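Local coordinates for protein Aster-A (Mus musculus, PDB 6GQF), which carries cholesterol from the plasma membrane to the endoplasmic reticulum without vesicles, binding the sterol in its VASt (ASTER) domain, at residues F68-F74 with D192-L197. Numbering follows the deposited sequence.
Sequences FLQQRKF and DYFHHL. With HC3 (25-hydroxycholesterol), chain E.
Phe68 faces Leu197 at a CA to CA distance of 7.8 Å and Arg72 faces Tyr193 at 7.9 Å, where the end of helix 63-71 and the turn after it pack against helix 176-202; a Schellman motif with Lys73 at C' closes the shorter helix. Phe68, its CG anti to the backbone N (chi1 179°), reaches across so that CZ lies 3.6 Å from Leu197 CB, while its edge meets the Tyr193 hydroxyl. Arg72 bends at chi2 and chi3, running CD past Tyr193 CD1 at 3.6 Å and laying one guanidinium face over Tyr193 CA. The group stands nearly perpendicular to the tyrosine ring (89°). Arg72 NH2 forms a salt bridge with Asp192 OD2, and Arg72 NE gives a weak hydrogen bond to His196 ND1 (3.4 Å), which lies at the guanidinium edge, in its plane. Cut back to an alanine here, the side chain would probably leave the Asp192 carboxylate without its charged mate. Phe74 CE2 approaches Tyr193 CE1 at 3.9 Å. Tyr193, packed round by Phe68, Arg72 and Phe74, lines the sterol pocket near 25-hydroxycholesterol O1, with C2 over one ring face, in the Bet v 1-like VASt fold, whose long C-terminal helix packs against a curved antiparallel sheet.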
loop_
_atom_site.group_PDB
_atom_site.type_symbol
_atom_site.label_atom_id
_atom_site.label_comp_id
_atom_site.label_asym_id
_atom_site.label_seq_id
_atom_site.Cartn_x
_atom_site.Cartn_y
_atom_site.Cartn_z
ATOM N N PHE A 68 2.745 -12.202 4.985
ATOM C CA PHE A 68 2.995 -10.863 5.516
ATOM C C PHE A 68 1.729 -10.223 6.089
ATOM O O PHE A 68 1.766 -9.633 7.168
ATOM C CB PHE A 68 3.586 -9.955 4.432
ATOM C CG PHE A 68 3.848 -8.553 4.903
ATOM C CD1 PHE A 68 4.686 -8.316 5.981
ATOM C CD2 PHE A 68 3.254 -7.472 4.276
ATOM C CE1 PHE A 68 4.924 -7.028 6.423
ATOM C CE2 PHE A 68 3.491 -6.182 4.713
ATOM C CZ PHE A 68 4.324 -5.960 5.786
ATOM N N LEU A 69 0.617 -10.326 5.367
ATOM C CA LEU A 69 -0.646 -9.764 5.838
ATOM C C LEU A 69 -1.140 -10.542 7.054
ATOM O O LEU A 69 -1.782 -9.985 7.946
ATOM C CB LEU A 69 -1.696 -9.780 4.722
ATOM C CG LEU A 69 -1.405 -8.941 3.471
ATOM C CD1 LEU A 69 -2.581 -9.006 2.508
ATOM C CD2 LEU A 69 -1.079 -7.494 3.811
ATOM N N GLN A 70 -0.833 -11.834 7.082
ATOM C CA GLN A 70 -1.077 -12.654 8.258
ATOM C C GLN A 70 -0.254 -12.127 9.431
ATOM O O GLN A 70 -0.702 -12.137 10.576
ATOM C CB GLN A 70 -0.733 -14.119 7.966
ATOM C CG GLN A 70 -0.798 -15.048 9.171
ATOM C CD GLN A 70 -0.398 -16.469 8.828
ATOM O OE1 GLN A 70 -0.222 -16.813 7.657
ATOM N NE2 GLN A 70 -0.250 -17.305 9.850
ATOM N N GLN A 71 0.950 -11.647 9.129
ATOM C CA GLN A 71 1.887 -11.195 10.154
ATOM C C GLN A 71 1.464 -9.860 10.776
ATOM O O GLN A 71 1.677 -9.636 11.966
ATOM C CB GLN A 71 3.298 -11.090 9.555
ATOM C CG GLN A 71 4.396 -10.739 10.550
ATOM C CD GLN A 71 5.783 -10.767 9.924
ATOM O OE1 GLN A 71 5.992 -11.371 8.871
ATOM N NE2 GLN A 71 6.739 -10.112 10.575
ATOM N N ARG A 72 0.862 -8.979 9.979
ATOM C CA ARG A 72 0.346 -7.711 10.497
ATOM C C ARG A 72 -1.104 -7.847 10.943
ATOM O O ARG A 72 -1.805 -6.851 11.132
ATOM C CB ARG A 72 0.465 -6.607 9.452
ATOM C CG ARG A 72 1.887 -6.314 9.065
ATOM C CD ARG A 72 2.087 -4.849 8.764
ATOM N NE ARG A 72 2.498 -4.080 9.943
ATOM C CZ ARG A 72 1.810 -3.082 10.502
ATOM N NH1 ARG A 72 0.634 -2.686 10.019
ATOM N NH2 ARG A 72 2.311 -2.468 11.562
ATOM N N LYS A 73 -1.542 -9.093 11.098
ATOM C CA LYS A 73 -2.832 -9.414 11.701
ATOM C C LYS A 73 -4.017 -8.921 10.871
ATOM O O LYS A 73 -4.933 -8.292 11.396
ATOM C CB LYS A 73 -2.912 -8.832 13.118
ATOM C CG LYS A 73 -1.880 -9.400 14.086
ATOM C CD LYS A 73 -1.783 -8.574 15.372
ATOM C CE LYS A 73 -3.108 -8.517 16.141
ATOM N NZ LYS A 73 -3.005 -7.697 17.389
ATOM N N PHE A 74 -3.998 -9.219 9.576
ATOM C CA PHE A 74 -5.109 -8.880 8.694
ATOM C C PHE A 74 -5.948 -10.119 8.420
ATOM O O PHE A 74 -5.419 -11.167 8.048
ATOM C CB PHE A 74 -4.605 -8.282 7.379
ATOM C CG PHE A 74 -3.963 -6.929 7.529
ATOM C CD1 PHE A 74 -3.932 -6.277 8.753
ATOM C CD2 PHE A 74 -3.396 -6.307 6.433
ATOM C CE1 PHE A 74 -3.342 -5.035 8.875
ATOM C CE2 PHE A 74 -2.806 -5.070 6.549
ATOM C CZ PHE A 74 -2.778 -4.431 7.768
ATOM N N ASP A 192 4.259 2.578 9.947
ATOM C CA ASP A 192 4.433 1.332 10.672
ATOM C C ASP A 192 4.230 0.151 9.736
ATOM O O ASP A 192 4.891 -0.881 9.867
ATOM C CB ASP A 192 3.460 1.248 11.845
ATOM C CG ASP A 192 3.672 0.006 12.688
ATOM O OD1 ASP A 192 4.841 -0.361 12.934
ATOM O OD2 ASP A 192 2.670 -0.609 13.104
ATOM N N TYR A 193 3.318 0.314 8.782
ATOM C CA TYR A 193 3.016 -0.748 7.829
ATOM C C TYR A 193 4.161 -0.950 6.842
ATOM O O TYR A 193 4.669 -2.061 6.689
ATOM C CB TYR A 193 1.718 -0.445 7.066
ATOM C CG TYR A 193 1.447 -1.443 5.958
ATOM C CD1 TYR A 193 0.764 -2.628 6.214
ATOM C CD2 TYR A 193 1.892 -1.213 4.664
ATOM C CE1 TYR A 193 0.527 -3.547 5.210
ATOM C CE2 TYR A 193 1.660 -2.128 3.658
ATOM C CZ TYR A 193 0.977 -3.293 3.937
ATOM O OH TYR A 193 0.742 -4.206 2.933
ATOM N N PHE A 194 4.561 0.128 6.174
ATOM C CA PHE A 194 5.546 0.038 5.102
ATOM C C PHE A 194 6.962 -0.205 5.622
ATOM O O PHE A 194 7.775 -0.829 4.943
ATOM C CB PHE A 194 5.505 1.305 4.241
ATOM C CG PHE A 194 4.348 1.341 3.282
ATOM C CD1 PHE A 194 4.352 0.558 2.137
ATOM C CD2 PHE A 194 3.250 2.146 3.533
ATOM C CE1 PHE A 194 3.283 0.583 1.260
ATOM C CE2 PHE A 194 2.181 2.176 2.655
ATOM C CZ PHE A 194 2.200 1.394 1.519
ATOM N N HIS A 195 7.262 0.272 6.823
ATOM C CA HIS A 195 8.579 0.026 7.397
ATOM C C HIS A 195 8.733 -1.462 7.715
ATOM O O HIS A 195 9.803 -2.034 7.521
ATOM C CB HIS A 195 8.799 0.894 8.638
ATOM C CG HIS A 195 9.035 2.340 8.321
ATOM N ND1 HIS A 195 8.845 3.348 9.241
ATOM C CD2 HIS A 195 9.443 2.946 7.180
ATOM C CE1 HIS A 195 9.125 4.512 8.681
ATOM N NE2 HIS A 195 9.491 4.296 7.432
ATOM N N HIS A 196 7.653 -2.090 8.175
ATOM C CA HIS A 196 7.643 -3.536 8.391
ATOM C C HIS A 196 7.667 -4.287 7.063
ATOM O O HIS A 196 8.213 -5.387 6.972
ATOM C CB HIS A 196 6.416 -3.954 9.201
ATOM C CG HIS A 196 6.547 -3.698 10.671
ATOM N ND1 HIS A 196 5.531 -3.959 11.564
ATOM C CD2 HIS A 196 7.576 -3.210 11.403
ATOM C CE1 HIS A 196 5.927 -3.641 12.783
ATOM N NE2 HIS A 196 7.164 -3.184 12.714
ATOM N N LEU A 197 7.067 -3.696 6.037
ATOM C CA LEU A 197 7.072 -4.295 4.709
ATOM C C LEU A 197 8.482 -4.290 4.131
ATOM O O LEU A 197 8.874 -5.216 3.421
ATOM C CB LEU A 197 6.112 -3.551 3.775
ATOM C CG LEU A 197 6.170 -3.909 2.281
ATOM C CD1 LEU A 197 5.761 -5.359 2.017
ATOM C CD2 LEU A 197 5.307 -2.951 1.476
HETATM C C18 HC3 E . -3.770 3.609 8.900
HETATM C C13 HC3 E . -5.109 3.346 8.202
HETATM C C12 HC3 E . -5.321 1.942 8.345
HETATM C C11 HC3 E . -4.257 1.032 7.500
HETATM C C9 HC3 E . -4.173 1.431 6.030
HETATM C C10 HC3 E . -3.120 0.525 5.186
HETATM C C19 HC3 E . -1.870 0.362 6.020
HETATM C C1 HC3 E . -3.704 -0.870 4.974
HETATM C C2 HC3 E . -2.806 -1.747 4.133
HETATM C C3 HC3 E . -2.466 -1.132 2.814
HETATM O O1 HC3 E . -1.521 -1.950 2.124
HETATM C C4 HC3 E . -1.875 0.265 2.974
HETATM C C5 HC3 E . -2.750 1.122 3.885
HETATM C C6 HC3 E . -2.728 2.766 3.734
HETATM C C7 HC3 E . -3.805 3.505 4.431
HETATM C C8 HC3 E . -3.892 2.927 5.941
HETATM C C14 HC3 E . -4.934 3.705 6.704
HETATM C C15 HC3 E . -4.912 5.317 6.649
HETATM C C16 HC3 E . -5.836 5.762 8.029
HETATM C C17 HC3 E . -6.199 4.459 8.766
HETATM C C20 HC3 E . -6.224 4.527 10.218
HETATM C C21 HC3 E . -7.316 3.531 10.710
HETATM C C22 HC3 E . -6.442 5.935 10.872
HETATM C C23 HC3 E . -7.753 6.142 11.589
HETATM C C24 HC3 E . -7.827 7.626 11.859
HETATM C C25 HC3 E . -8.829 7.911 12.950
HETATM C C26 HC3 E . -8.954 9.410 13.068
HETATM C C27 HC3 E . -10.171 7.312 12.576
HETATM O O2 HC3 E . -8.363 7.372 14.165
#